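Local coordinates for serine-rich secreted cell wall anchored (LPXTG-motif ) protein (Lactobacillus reuteri ATCC 53608, PDB 5NXK) that probably mediates attachment of the bacterium to host gut surfaces, as a cell-wall-anchored serine-rich repeat adhesin with a beta-solenoid fold, at residues R15-T20 against G39-T44; S69-L74 against V97-Y102; L211-I216 against V241-K246; V273-I278 against A299-Q304. All blocks are in the same frame, centred on the assembly; numbering follows the deposited sequence.

All four contacts stack successive coils of one parallel beta-solenoid, in two of its sheets. Contacts 1 and 2 touch in one sheet, where strands 41-46 and 71-77 are neighbours; contacts 3 and 4 touch in another, through strands 240-244 and 272-277. The two pairs lie on opposite sides of the chain's centre, the centres of contacts 1 and 4 about 44 Å apart. Contact 1 joins a loop to a strand and is held by one arginine, a backbone bond and waters. Contact 2 is a regular ladder with charged groups on both faces. Contact 3, with its methionine pair, is the most buried, whereas contact 4, at the C-terminal edge strand, lies nearer the surface and ends in polar side chains.

Contact 1: residues R15-T20 against G39-T44; sequences RDASIT and GNRNIT
The carbonyl oxygen of Ile19 is gripped twice: Arg41 NH2 donates to Ile19 O across 3.0 Å in a bond of 166° that lies near the guanidinium plane, and a water donates to Ile19 O from 2.8 Å. The same water accepts from Arg41 NE and from the backbone N of Asn42, tying the guanidinium edge to its own strand. Bends at chi2 and chi3 (-63° and -61°) curl the arginine back to the loop and lay its flat end between two layers. Ala17 CA sits 3.6 Å above one face of the Arg41 guanidinium; Ile43 CD1 lies 3.4 Å from the plane on the opposite face. The loop is shaped by a type I turn from Asp16 to Ile19 and by an Asx turn, in which Ser18 N donates to Asp16 OD1. Farther on, Thr44 N donates to Thr20 O over 2.8 Å, and a second water bridges Thr20 O and Thr44 OG1. Arg41 NH1 completes the anchorage by bonding Leu14 O, at the end of helix 7-14, and Asn38 OD1. Segment 15-20 thus leads from that helix into strand 21-24, which pairs with one edge of strand 41-46 while strand 71-77 pairs with the other.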
loop_
_atom_site.group_PDB
_atom_site.type_symbol
_atom_site.label_atom_id
_atom_site.label_comp_id
_atom_site.label_asym_id
_atom_site.label_seq_id
_atom_site.Cartn_x
_atom_site.Cartn_y
_atom_site.Cartn_z
ATOM N N ARG A 15 -22.896 -1.897 2.282
ATOM C CA ARG A 15 -23.578 -0.626 2.482
ATOM C C ARG A 15 -24.517 -0.687 3.676
ATOM O O ARG A 15 -25.184 0.297 4.003
ATOM C CB ARG A 15 -24.335 -0.205 1.220
ATOM C CG ARG A 15 -23.403 0.219 0.090
ATOM C CD ARG A 15 -24.164 0.626 -1.157
ATOM N NE ARG A 15 -25.111 1.700 -0.868
ATOM C CZ ARG A 15 -24.789 2.989 -0.814
ATOM N NH1 ARG A 15 -23.533 3.374 -1.010
ATOM N NH2 ARG A 15 -25.723 3.894 -0.543
ATOM N N ASP A 16 -24.521 -1.827 4.360
ATOM C CA ASP A 16 -25.379 -2.012 5.524
ATOM C C ASP A 16 -24.551 -1.739 6.771
ATOM O O ASP A 16 -23.662 -2.512 7.116
ATOM C CB ASP A 16 -25.960 -3.430 5.546
ATOM C CG ASP A 16 -26.876 -3.696 6.748
ATOM O OD1 ASP A 16 -26.773 -3.017 7.797
ATOM O OD2 ASP A 16 -27.702 -4.626 6.636
ATOM N N ALA A 17 -24.891 -0.653 7.460
ATOM C CA ALA A 17 -24.075 -0.097 8.540
ATOM C C ALA A 17 -23.974 -1.003 9.765
ATOM O O ALA A 17 -23.148 -0.769 10.640
ATOM C CB ALA A 17 -24.618 1.266 8.947
ATOM N N SER A 18 -24.828 -2.019 9.836
ATOM C CA SER A 18 -24.820 -2.948 10.966
ATOM C C SER A 18 -23.989 -4.202 10.668
ATOM O O SER A 18 -23.730 -5.018 11.554
ATOM C CB SER A 18 -26.263 -3.326 11.329
ATOM O OG SER A 18 -26.331 -4.544 12.046
ATOM N N ILE A 19 -23.563 -4.349 9.416
ATOM C CA ILE A 19 -22.827 -5.541 8.997
ATOM C C ILE A 19 -21.343 -5.417 9.340
ATOM O O ILE A 19 -20.707 -4.406 9.014
ATOM C CB ILE A 19 -22.991 -5.803 7.481
ATOM C CG1 ILE A 19 -24.435 -6.204 7.169
ATOM C CG2 ILE A 19 -22.091 -6.938 7.031
ATOM C CD1 ILE A 19 -24.891 -7.450 7.902
ATOM N N THR A 20 -20.823 -6.422 10.049
ATOM C CA THR A 20 -19.416 -6.455 10.441
ATOM C C THR A 20 -18.618 -7.601 9.789
ATOM O O THR A 20 -17.404 -7.490 9.615
ATOM C CB THR A 20 -19.254 -6.576 11.980
ATOM O OG1 THR A 20 -19.787 -7.823 12.439
ATOM C CG2 THR A 20 -19.940 -5.416 12.683
ATOM N N GLY A 39 -20.524 6.040 8.112
ATOM C CA GLY A 39 -20.054 6.290 9.466
ATOM C C GLY A 39 -18.990 5.330 9.955
ATOM O O GLY A 39 -18.191 4.816 9.161
ATOM N N ASN A 40 -18.959 5.115 11.272
ATOM C CA ASN A 40 -18.044 4.158 11.874
ATOM C C ASN A 40 -18.369 2.757 11.388
ATOM O O ASN A 40 -19.515 2.327 11.452
ATOM C CB ASN A 40 -18.120 4.196 13.407
ATOM C CG ASN A 40 -17.550 5.485 14.001
ATOM O OD1 ASN A 40 -16.569 6.038 13.499
ATOM N ND2 ASN A 40 -18.172 5.965 15.082
ATOM N N ARG A 41 -17.361 2.053 10.881
ATOM C CA ARG A 41 -17.553 0.700 10.371
ATOM C C ARG A 41 -16.378 -0.169 10.760
ATOM O O ARG A 41 -15.226 0.264 10.737
ATOM C CB ARG A 41 -17.727 0.685 8.848
ATOM C CG ARG A 41 -19.003 1.353 8.340
ATOM C CD ARG A 41 -20.280 0.641 8.820
ATOM N NE ARG A 41 -20.395 -0.749 8.366
ATOM C CZ ARG A 41 -20.747 -1.107 7.132
ATOM N NH1 ARG A 41 -20.993 -0.177 6.217
ATOM N NH2 ARG A 41 -20.840 -2.392 6.800
ATOM N N ASN A 42 -16.697 -1.391 11.155
ATOM C CA ASN A 42 -15.714 -2.428 11.388
ATOM C C ASN A 42 -16.086 -3.631 10.526
ATOM O O ASN A 42 -17.005 -4.374 10.855
ATOM C CB ASN A 42 -15.681 -2.785 12.874
ATOM C CG ASN A 42 -14.769 -3.953 13.179
ATOM O OD1 ASN A 42 -13.737 -4.141 12.537
ATOM N ND2 ASN A 42 -15.157 -4.757 14.167
ATOM N N ILE A 43 -15.367 -3.827 9.425
ATOM C CA ILE A 43 -15.781 -4.797 8.414
ATOM C C ILE A 43 -14.702 -5.824 8.126
ATOM O O ILE A 43 -13.542 -5.471 7.888
ATOM C CB ILE A 43 -16.142 -4.108 7.078
ATOM C CG1 ILE A 43 -17.271 -3.087 7.273
ATOM C CG2 ILE A 43 -16.507 -5.141 6.019
ATOM C CD1 ILE A 43 -17.492 -2.181 6.058
ATOM N N THR A 44 -15.088 -7.094 8.155
ATOM C CA THR A 44 -14.189 -8.175 7.793
ATOM C C THR A 44 -14.766 -8.994 6.658
ATOM O O THR A 44 -15.870 -9.532 6.768
ATOM C CB THR A 44 -13.915 -9.099 8.987
ATOM O OG1 THR A 44 -13.346 -8.330 10.052
ATOM C CG2 THR A 44 -12.955 -10.217 8.587
HETATM O O HOH W 1 -19.441 -2.563 10.629
HETATM O O HOH W 2 -15.085 -6.889 11.255
#

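Contact 2: residues S69-L74 against V97-Y102; sequences SAKIDL and VDTVTY
Ile72 and Leu74 of strand 71-74 interlock with Val97, Thr99 and Thr101 in parallel pairing, the two axes running 5° apart in direction and 4.8 Å apart. Ile72 N donates to Val97 O and Thr99 N to Ile72 O; Leu74 N then bonds Thr99 O at 2.9 Å and a nearly straight 174°, and Thr101 N bonds Leu74 O. Before the pairing becomes regular, a water inserts itself between the strands, donating to Ala70 O and accepting from Val97 N at 2.9 Å. On the outer face, Lys71 runs its long chain over the valine: CG stays anti to the backbone N (chi1 168°), and Lys71 CG meets Val97 CG1 at 4.1 Å. A final bend brings Lys71 NZ to 3.6 Å from Thr99 OG1 and into a long salt bridge with Asp73 OD2. The aspartate and Thr99 lie side by side, with Asp73 OD2 3.7 Å from Thr99 CB. On the inner face, Asp98 lies alongside Ile72, its OD1 3.7 Å from Ile72 CB, while Leu74 and Val100 point into the solenoid. Val100 packs there on Val90 and Met92 of strand 90-92. The buried Asp98 carboxylate is met by Lys122 through a salt bridge and by Ser94 OG, consistent with a charge compensated within the fold. The chemistry therefore differs by face: a loose charge pair where residues are more exposed, and a buried carboxylate met by a lysine and a serine beside apolar side chains within.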
loop_
_atom_site.group_PDB
_atom_site.type_symbol
_atom_site.label_atom_id
_atom_site.label_comp_id
_atom_site.label_asym_id
_atom_site.label_seq_id
_atom_site.Cartn_x
_atom_site.Cartn_y
_atom_site.Cartn_z
ATOM N N SER A 69 -14.672 12.529 12.054
ATOM C CA SER A 69 -14.479 11.659 13.212
ATOM C C SER A 69 -14.945 10.214 13.012
ATOM O O SER A 69 -14.783 9.381 13.899
ATOM C CB SER A 69 -15.189 12.268 14.420
ATOM O OG SER A 69 -16.585 12.337 14.186
ATOM N N ALA A 70 -15.520 9.917 11.853
ATOM C CA ALA A 70 -15.906 8.544 11.541
ATOM C C ALA A 70 -14.668 7.745 11.146
ATOM O O ALA A 70 -13.799 8.254 10.434
ATOM C CB ALA A 70 -16.947 8.512 10.436
ATOM N N LYS A 71 -14.601 6.497 11.599
ATOM C CA LYS A 71 -13.467 5.616 11.323
ATOM C C LYS A 71 -13.911 4.332 10.627
ATOM O O LYS A 71 -14.811 3.643 11.108
ATOM C CB LYS A 71 -12.755 5.285 12.637
ATOM C CG LYS A 71 -11.733 4.162 12.580
ATOM C CD LYS A 71 -11.009 4.063 13.927
ATOM C CE LYS A 71 -10.194 2.785 14.062
ATOM N NZ LYS A 71 -9.245 2.592 12.943
ATOM N N ILE A 72 -13.281 4.001 9.499
ATOM C CA ILE A 72 -13.548 2.704 8.860
ATOM C C ILE A 72 -12.366 1.771 8.973
ATOM O O ILE A 72 -11.257 2.107 8.560
ATOM C CB ILE A 72 -13.904 2.835 7.366
ATOM C CG1 ILE A 72 -15.279 3.472 7.182
ATOM C CG2 ILE A 72 -13.938 1.463 6.688
ATOM C CD1 ILE A 72 -15.506 3.960 5.766
ATOM N N ASP A 73 -12.612 0.604 9.541
ATOM C CA ASP A 73 -11.624 -0.453 9.593
ATOM C C ASP A 73 -12.111 -1.583 8.675
ATOM O O ASP A 73 -13.163 -2.172 8.926
ATOM C CB ASP A 73 -11.431 -0.935 11.028
ATOM C CG ASP A 73 -10.078 -1.582 11.247
ATOM O OD1 ASP A 73 -9.875 -2.722 10.774
ATOM O OD2 ASP A 73 -9.216 -0.949 11.898
ATOM N N LEU A 74 -11.396 -1.824 7.576
ATOM C CA LEU A 74 -11.777 -2.847 6.593
ATOM C C LEU A 74 -10.718 -3.929 6.549
ATOM O O LEU A 74 -9.559 -3.637 6.279
ATOM C CB LEU A 74 -11.953 -2.235 5.201
ATOM C CG LEU A 74 -12.185 -3.213 4.039
ATOM C CD1 LEU A 74 -13.479 -4.010 4.217
ATOM C CD2 LEU A 74 -12.201 -2.464 2.719
ATOM N N VAL A 97 -10.404 8.776 9.469
ATOM C CA VAL A 97 -9.502 7.628 9.521
ATOM C C VAL A 97 -10.022 6.418 8.728
ATOM O O VAL A 97 -11.153 5.959 8.949
ATOM C CB VAL A 97 -9.255 7.196 10.994
ATOM C CG1 VAL A 97 -8.416 5.919 11.056
ATOM C CG2 VAL A 97 -8.584 8.327 11.776
ATOM N N ASP A 98 -9.183 5.917 7.814
ATOM C CA ASP A 98 -9.403 4.648 7.111
ATOM C C ASP A 98 -8.224 3.734 7.399
ATOM O O ASP A 98 -7.066 4.139 7.255
ATOM C CB ASP A 98 -9.486 4.819 5.592
ATOM C CG ASP A 98 -10.693 5.599 5.143
ATOM O OD1 ASP A 98 -11.784 5.408 5.715
ATOM O OD2 ASP A 98 -10.532 6.404 4.206
ATOM N N THR A 99 -8.521 2.502 7.771
ATOM C CA THR A 99 -7.509 1.485 7.978
ATOM C C THR A 99 -7.907 0.255 7.173
ATOM O O THR A 99 -9.035 -0.206 7.288
ATOM C CB THR A 99 -7.369 1.147 9.467
ATOM O OG1 THR A 99 -6.963 2.333 10.174
ATOM C CG2 THR A 99 -6.332 0.048 9.677
ATOM N N VAL A 100 -6.995 -0.234 6.330
ATOM C CA VAL A 100 -7.227 -1.416 5.510
ATOM C C VAL A 100 -6.213 -2.486 5.909
ATOM O O VAL A 100 -5.002 -2.219 6.060
ATOM C CB VAL A 100 -7.098 -1.110 3.995
ATOM C CG1 VAL A 100 -7.205 -2.394 3.176
ATOM C CG2 VAL A 100 -8.147 -0.073 3.548
ATOM N N THR A 101 -6.701 -3.700 6.097
ATOM C CA THR A 101 -5.846 -4.818 6.443
ATOM C C THR A 101 -6.031 -5.931 5.431
ATOM O O THR A 101 -7.151 -6.386 5.201
ATOM C CB THR A 101 -6.159 -5.332 7.859
ATOM O OG1 THR A 101 -5.883 -4.291 8.792
ATOM C CG2 THR A 101 -5.311 -6.559 8.206
ATOM N N TYR A 102 -4.934 -6.340 4.802
ATOM C CA TYR A 102 -4.925 -7.504 3.923
ATOM C C TYR A 102 -4.249 -8.646 4.653
ATOM O O TYR A 102 -3.083 -8.538 5.022
ATOM C CB TYR A 102 -4.167 -7.233 2.623
ATOM C CG TYR A 102 -4.879 -6.417 1.565
ATOM C CD1 TYR A 102 -6.185 -5.970 1.736
ATOM C CD2 TYR A 102 -4.222 -6.092 0.380
ATOM C CE1 TYR A 102 -6.826 -5.228 0.735
ATOM C CE2 TYR A 102 -4.842 -5.356 -0.610
ATOM C CZ TYR A 102 -6.144 -4.926 -0.426
ATOM O OH TYR A 102 -6.737 -4.189 -1.421
HETATM O O HOH W 3 -13.718 6.829 7.764
HETATM O O HOH W 4 -11.820 9.482 11.933
#

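Contact 3: residues L211-I216 against V241-K246; sequences LTMENI and VKMSAK
Met213 and Met243 lie side by side in the interior, Met213 CE resting 3.4 Å from Met243 SD. This is the stacking of like residues on successive coils of a beta-solenoid, and both methionines have nearly the same torsions (chi1 -46° and -50°); both bend at chi3, and the methyl of Met213 meets the sulfur of Met243 on the next coil. Leu211 CD2 adds a looser touch to Met243 SD at 4.4 Å. Ile223 and Met188, from strands of the neighbouring sheet, pack on Met213 and continue the apolar filling. The coils are joined by parallel backbone bonds in which Lys242 N donates to Leu211 O, Met213 N to Lys242 O, and Ser244 N to Met213 O. On the other face Glu214 and Lys242 run alongside each other, with Glu214 OE2 4.1 Å from Lys242 CD, yet the carboxylate oxygen stays 6.2 Å from Lys242 NZ and no salt bridge forms. Where the strands end the chain turns, and Asn215 N reaches Ser244 O at 3.0 Å from above the carbonyl plane, 39° out of it. The Asn215 amide is itself held by Asp187, Leu179 O and Asn181 N, fixing the corner against the preceding coil. Beyond it, Ile216 N makes a weak bond to Ser244 OG at 3.2 Å, and that hydroxyl also abuts Ile216 CB, 3.3 Å away. At the polar edge, the methylene Lys246 CG lies 3.4 Å from Ile216 O.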
loop_
_atom_site.group_PDB
_atom_site.type_symbol
_atom_site.label_atom_id
_atom_site.label_comp_id
_atom_site.label_asym_id
_atom_site.label_seq_id
_atom_site.Cartn_x
_atom_site.Cartn_y
_atom_site.Cartn_z
ATOM N N LEU A 211 9.878 -8.905 4.209
ATOM C CA LEU A 211 9.392 -8.034 3.155
ATOM C C LEU A 211 10.320 -8.190 1.974
ATOM O O LEU A 211 11.519 -7.958 2.093
ATOM C CB LEU A 211 9.343 -6.578 3.614
ATOM C CG LEU A 211 9.041 -5.580 2.485
ATOM C CD1 LEU A 211 7.671 -5.871 1.879
ATOM C CD2 LEU A 211 9.091 -4.140 2.983
ATOM N N THR A 212 9.770 -8.611 0.842
ATOM C CA THR A 212 10.561 -8.809 -0.358
ATOM C C THR A 212 9.986 -7.987 -1.513
ATOM O O THR A 212 8.828 -8.159 -1.902
ATOM C CB THR A 212 10.610 -10.300 -0.750
ATOM O OG1 THR A 212 11.122 -11.069 0.347
ATOM C CG2 THR A 212 11.494 -10.506 -1.958
ATOM N N MET A 213 10.799 -7.078 -2.039
ATOM C CA MET A 213 10.431 -6.244 -3.177
ATOM C C MET A 213 11.616 -6.171 -4.131
ATOM O O MET A 213 12.325 -5.165 -4.212
ATOM C CB MET A 213 9.957 -4.850 -2.730
ATOM C CG MET A 213 8.976 -4.885 -1.568
ATOM S SD MET A 213 7.945 -3.388 -1.396
ATOM C CE MET A 213 9.207 -2.248 -0.883
ATOM N N GLU A 214 11.823 -7.273 -4.845
ATOM C CA GLU A 214 12.968 -7.415 -5.731
ATOM C C GLU A 214 12.538 -7.030 -7.137
ATOM O O GLU A 214 12.181 -7.882 -7.940
ATOM C CB GLU A 214 13.488 -8.849 -5.676
ATOM C CG GLU A 214 14.161 -9.156 -4.343
ATOM C CD GLU A 214 14.648 -10.590 -4.238
ATOM O OE1 GLU A 214 13.853 -11.521 -4.508
ATOM O OE2 GLU A 214 15.818 -10.784 -3.858
ATOM N N ASN A 215 12.602 -5.736 -7.431
ATOM C CA ASN A 215 11.966 -5.188 -8.617
ATOM C C ASN A 215 12.920 -4.357 -9.455
ATOM O O ASN A 215 12.513 -3.426 -10.155
ATOM C CB ASN A 215 10.757 -4.363 -8.186
ATOM C CG ASN A 215 9.672 -5.226 -7.561
ATOM O OD1 ASN A 215 9.323 -6.274 -8.109
ATOM N ND2 ASN A 215 9.133 -4.795 -6.413
ATOM N N ILE A 216 14.190 -4.739 -9.400
ATOM C CA ILE A 216 15.259 -4.020 -10.072
ATOM C C ILE A 216 15.059 -3.997 -11.600
ATOM O O ILE A 216 15.577 -3.117 -12.286
ATOM C CB ILE A 216 16.635 -4.637 -9.694
ATOM C CG1 ILE A 216 17.784 -3.697 -10.057
ATOM C CG2 ILE A 216 16.814 -6.021 -10.307
ATOM C CD1 ILE A 216 19.012 -3.925 -9.216
ATOM N N VAL A 241 14.544 -8.307 5.224
ATOM C CA VAL A 241 14.135 -7.392 4.175
ATOM C C VAL A 241 15.028 -7.558 2.958
ATOM O O VAL A 241 16.256 -7.539 3.080
ATOM C CB VAL A 241 14.184 -5.930 4.660
ATOM C CG1 VAL A 241 13.984 -4.950 3.490
ATOM C CG2 VAL A 241 13.148 -5.687 5.761
ATOM N N LYS A 242 14.421 -7.721 1.787
ATOM C CA LYS A 242 15.189 -7.815 0.552
ATOM C C LYS A 242 14.536 -6.927 -0.476
ATOM O O LYS A 242 13.387 -7.166 -0.843
ATOM C CB LYS A 242 15.225 -9.244 -0.008
ATOM C CG LYS A 242 15.896 -10.312 0.815
ATOM C CD LYS A 242 15.680 -11.651 0.100
ATOM C CE LYS A 242 16.765 -12.664 0.399
ATOM N NZ LYS A 242 16.581 -13.286 1.732
ATOM N N MET A 243 15.237 -5.894 -0.926
ATOM C CA MET A 243 14.669 -5.008 -1.932
ATOM C C MET A 243 15.678 -4.633 -3.012
ATOM O O MET A 243 16.875 -4.469 -2.745
ATOM C CB MET A 243 14.103 -3.723 -1.283
ATOM C CG MET A 243 13.169 -3.965 -0.102
ATOM S SD MET A 243 12.320 -2.477 0.480
ATOM C CE MET A 243 13.659 -1.424 0.953
ATOM N N SER A 244 15.174 -4.446 -4.226
ATOM C CA SER A 244 16.004 -3.927 -5.300
ATOM C C SER A 244 15.166 -3.042 -6.221
ATOM O O SER A 244 13.982 -3.287 -6.412
ATOM C CB SER A 244 16.649 -5.063 -6.091
ATOM O OG SER A 244 15.657 -5.850 -6.733
ATOM N N ALA A 245 15.796 -2.008 -6.771
ATOM C CA ALA A 245 15.133 -1.044 -7.645
ATOM C C ALA A 245 16.189 -0.423 -8.541
ATOM O O ALA A 245 17.374 -0.566 -8.264
ATOM C CB ALA A 245 14.414 0.026 -6.836
ATOM N N LYS A 246 15.782 0.258 -9.611
ATOM C CA LYS A 246 16.772 0.853 -10.511
ATOM C C LYS A 246 17.507 2.013 -9.848
ATOM O O LYS A 246 18.726 2.127 -9.973
ATOM C CB LYS A 246 16.122 1.327 -11.818
ATOM C CG LYS A 246 15.463 0.227 -12.639
ATOM C CD LYS A 246 14.762 0.827 -13.860
ATOM C CE LYS A 246 14.067 -0.231 -14.689
ATOM N NZ LYS A 246 13.238 0.375 -15.774
#

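Contact 4: residues V273-I278 against A299-Q304; sequences VHLEVI and ATLIKQ
Gln304 and Glu276 make the firm end of this contact: Gln304 NE2 donates to Glu276 OE2 over 2.6 Å at 171°, in the plane of the amide but on the anti side of the carboxylate, whose plane is turned 61° from that of the amide. Gln304 CG is also 3.4 Å from Glu276 OE2, and Gln304 N donates to Val277 O, so this residue is tied down by both backbone and side chain. Ile278 lays CG1 against the amide. Lys303, bent at its last torsion, brings NZ to Ile278 O at 3.1 Å and to Gln304 O at 2.9 Å, bridging the ends of the two strands, where Ile278 O and Gln304 O come close. Between the ends run the parallel bonds of a beta-solenoid: Thr300 N to Val273 O, Leu275 N to Thr300 O, Ile302 N to Leu275 O and Val277 N to Ile302 O. Strand 298-303 is the outermost of its sheet, so this pairing ends the stack of coils. Leu275 lies alongside Leu301, Leu275 CD1 meeting Leu301 CD1 at 3.9 Å, and both touch Phe283. The solvent side is this edge strand, where Leu301 and Lys303 are exposed while their partners Leu275 and Val277 are buried. Ile302 CD1 approaches His274 NE2 to 3.5 Å, slanted to the ring, and Thr300 touches the imidazole through its CB. The opposite end is looser: Val273 CB and Ala299 CB stand 4.3 Å apart, and a water donates to Val273 O and makes only a weak bond with Thr300 OG1.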
loop_
_atom_site.group_PDB
_atom_site.type_symbol
_atom_site.label_atom_id
_atom_site.label_comp_id
_atom_site.label_asym_id
_atom_site.label_seq_id
_atom_site.Cartn_x
_atom_site.Cartn_y
_atom_site.Cartn_z
ATOM N N VAL A 273 18.974 -7.056 6.348
ATOM C CA VAL A 273 18.481 -6.177 5.294
ATOM C C VAL A 273 19.441 -6.227 4.105
ATOM O O VAL A 273 20.641 -6.028 4.260
ATOM C CB VAL A 273 18.325 -4.725 5.811
ATOM C CG1 VAL A 273 17.928 -3.779 4.699
ATOM C CG2 VAL A 273 17.304 -4.660 6.951
ATOM N N HIS A 274 18.915 -6.543 2.932
ATOM C CA HIS A 274 19.717 -6.618 1.727
ATOM C C HIS A 274 19.094 -5.723 0.669
ATOM O O HIS A 274 17.935 -5.905 0.275
ATOM C CB HIS A 274 19.817 -8.056 1.224
ATOM C CG HIS A 274 20.729 -8.212 0.053
ATOM N ND1 HIS A 274 20.387 -7.789 -1.217
ATOM C CD2 HIS A 274 21.978 -8.726 -0.046
ATOM C CE1 HIS A 274 21.382 -8.045 -2.045
ATOM N NE2 HIS A 274 22.361 -8.612 -1.359
ATOM N N LEU A 275 19.867 -4.742 0.217
ATOM C CA LEU A 275 19.338 -3.703 -0.657
ATOM C C LEU A 275 20.233 -3.546 -1.862
ATOM O O LEU A 275 21.459 -3.555 -1.725
ATOM C CB LEU A 275 19.241 -2.368 0.089
ATOM C CG LEU A 275 18.473 -2.350 1.405
ATOM C CD1 LEU A 275 18.560 -0.956 2.011
ATOM C CD2 LEU A 275 17.023 -2.773 1.223
ATOM N N GLU A 276 19.631 -3.366 -3.031
ATOM C CA GLU A 276 20.411 -3.228 -4.250
ATOM C C GLU A 276 19.797 -2.187 -5.178
ATOM O O GLU A 276 18.591 -2.170 -5.355
ATOM C CB GLU A 276 20.518 -4.577 -4.975
ATOM C CG GLU A 276 21.384 -4.517 -6.226
ATOM C CD GLU A 276 21.788 -5.890 -6.732
ATOM O OE1 GLU A 276 21.648 -6.880 -5.973
ATOM O OE2 GLU A 276 22.259 -5.971 -7.886
ATOM N N VAL A 277 20.623 -1.308 -5.744
ATOM C CA VAL A 277 20.163 -0.360 -6.766
ATOM C C VAL A 277 21.145 -0.326 -7.938
ATOM O O VAL A 277 22.210 -0.926 -7.873
ATOM C CB VAL A 277 20.003 1.081 -6.210
ATOM C CG1 VAL A 277 18.933 1.141 -5.088
ATOM C CG2 VAL A 277 21.342 1.629 -5.733
ATOM N N ILE A 278 20.813 0.420 -8.987
ATOM C CA ILE A 278 21.704 0.538 -10.131
ATOM C C ILE A 278 22.328 1.933 -10.206
ATOM O O ILE A 278 23.550 2.056 -10.185
ATOM C CB ILE A 278 20.982 0.233 -11.460
ATOM C CG1 ILE A 278 20.312 -1.142 -11.408
ATOM C CG2 ILE A 278 21.958 0.284 -12.634
ATOM C CD1 ILE A 278 19.614 -1.530 -12.699
ATOM N N ALA A 299 23.300 -5.460 7.587
ATOM C CA ALA A 299 22.795 -4.885 6.352
ATOM C C ALA A 299 23.849 -4.930 5.273
ATOM O O ALA A 299 25.039 -4.739 5.532
ATOM C CB ALA A 299 22.323 -3.446 6.575
ATOM N N THR A 300 23.387 -5.184 4.057
ATOM C CA THR A 300 24.227 -5.138 2.879
ATOM C C THR A 300 23.579 -4.200 1.876
ATOM O O THR A 300 22.427 -4.404 1.496
ATOM C CB THR A 300 24.405 -6.531 2.272
ATOM O OG1 THR A 300 25.038 -7.369 3.238
ATOM C CG2 THR A 300 25.263 -6.469 1.002
ATOM N N LEU A 301 24.304 -3.154 1.482
ATOM C CA LEU A 301 23.795 -2.171 0.529
ATOM C C LEU A 301 24.648 -2.172 -0.734
ATOM O O LEU A 301 25.840 -1.910 -0.680
ATOM C CB LEU A 301 23.768 -0.758 1.145
ATOM C CG LEU A 301 22.549 -0.325 1.968
ATOM C CD1 LEU A 301 22.328 -1.266 3.139
ATOM C CD2 LEU A 301 22.714 1.121 2.471
ATOM N N ILE A 302 24.023 -2.466 -1.867
ATOM C CA ILE A 302 24.743 -2.658 -3.113
ATOM C C ILE A 302 24.307 -1.659 -4.177
ATOM O O ILE A 302 23.128 -1.344 -4.308
ATOM C CB ILE A 302 24.558 -4.108 -3.634
ATOM C CG1 ILE A 302 25.206 -5.096 -2.657
ATOM C CG2 ILE A 302 25.170 -4.281 -5.025
ATOM C CD1 ILE A 302 24.740 -6.516 -2.846
ATOM N N LYS A 303 25.278 -1.140 -4.914
ATOM C CA LYS A 303 25.017 -0.364 -6.115
ATOM C C LYS A 303 25.723 -1.026 -7.300
ATOM O O LYS A 303 26.939 -1.229 -7.264
ATOM C CB LYS A 303 25.503 1.076 -5.944
ATOM C CG LYS A 303 25.228 1.981 -7.145
ATOM C CD LYS A 303 26.195 3.161 -7.159
ATOM C CE LYS A 303 26.105 3.945 -8.457
ATOM N NZ LYS A 303 26.375 3.140 -9.685
ATOM N N GLN A 304 24.982 -1.369 -8.348
ATOM C CA GLN A 304 25.616 -1.948 -9.530
ATOM C C GLN A 304 26.399 -0.853 -10.232
ATOM O O GLN A 304 26.097 0.325 -10.053
ATOM C CB GLN A 304 24.592 -2.547 -10.482
ATOM C CG GLN A 304 23.746 -3.618 -9.854
ATOM C CD GLN A 304 22.837 -4.295 -10.856
ATOM O OE1 GLN A 304 22.851 -3.970 -12.050
ATOM N NE2 GLN A 304 22.007 -5.214 -10.370
HETATM O O HOH W 5 22.513 -8.441 5.130
#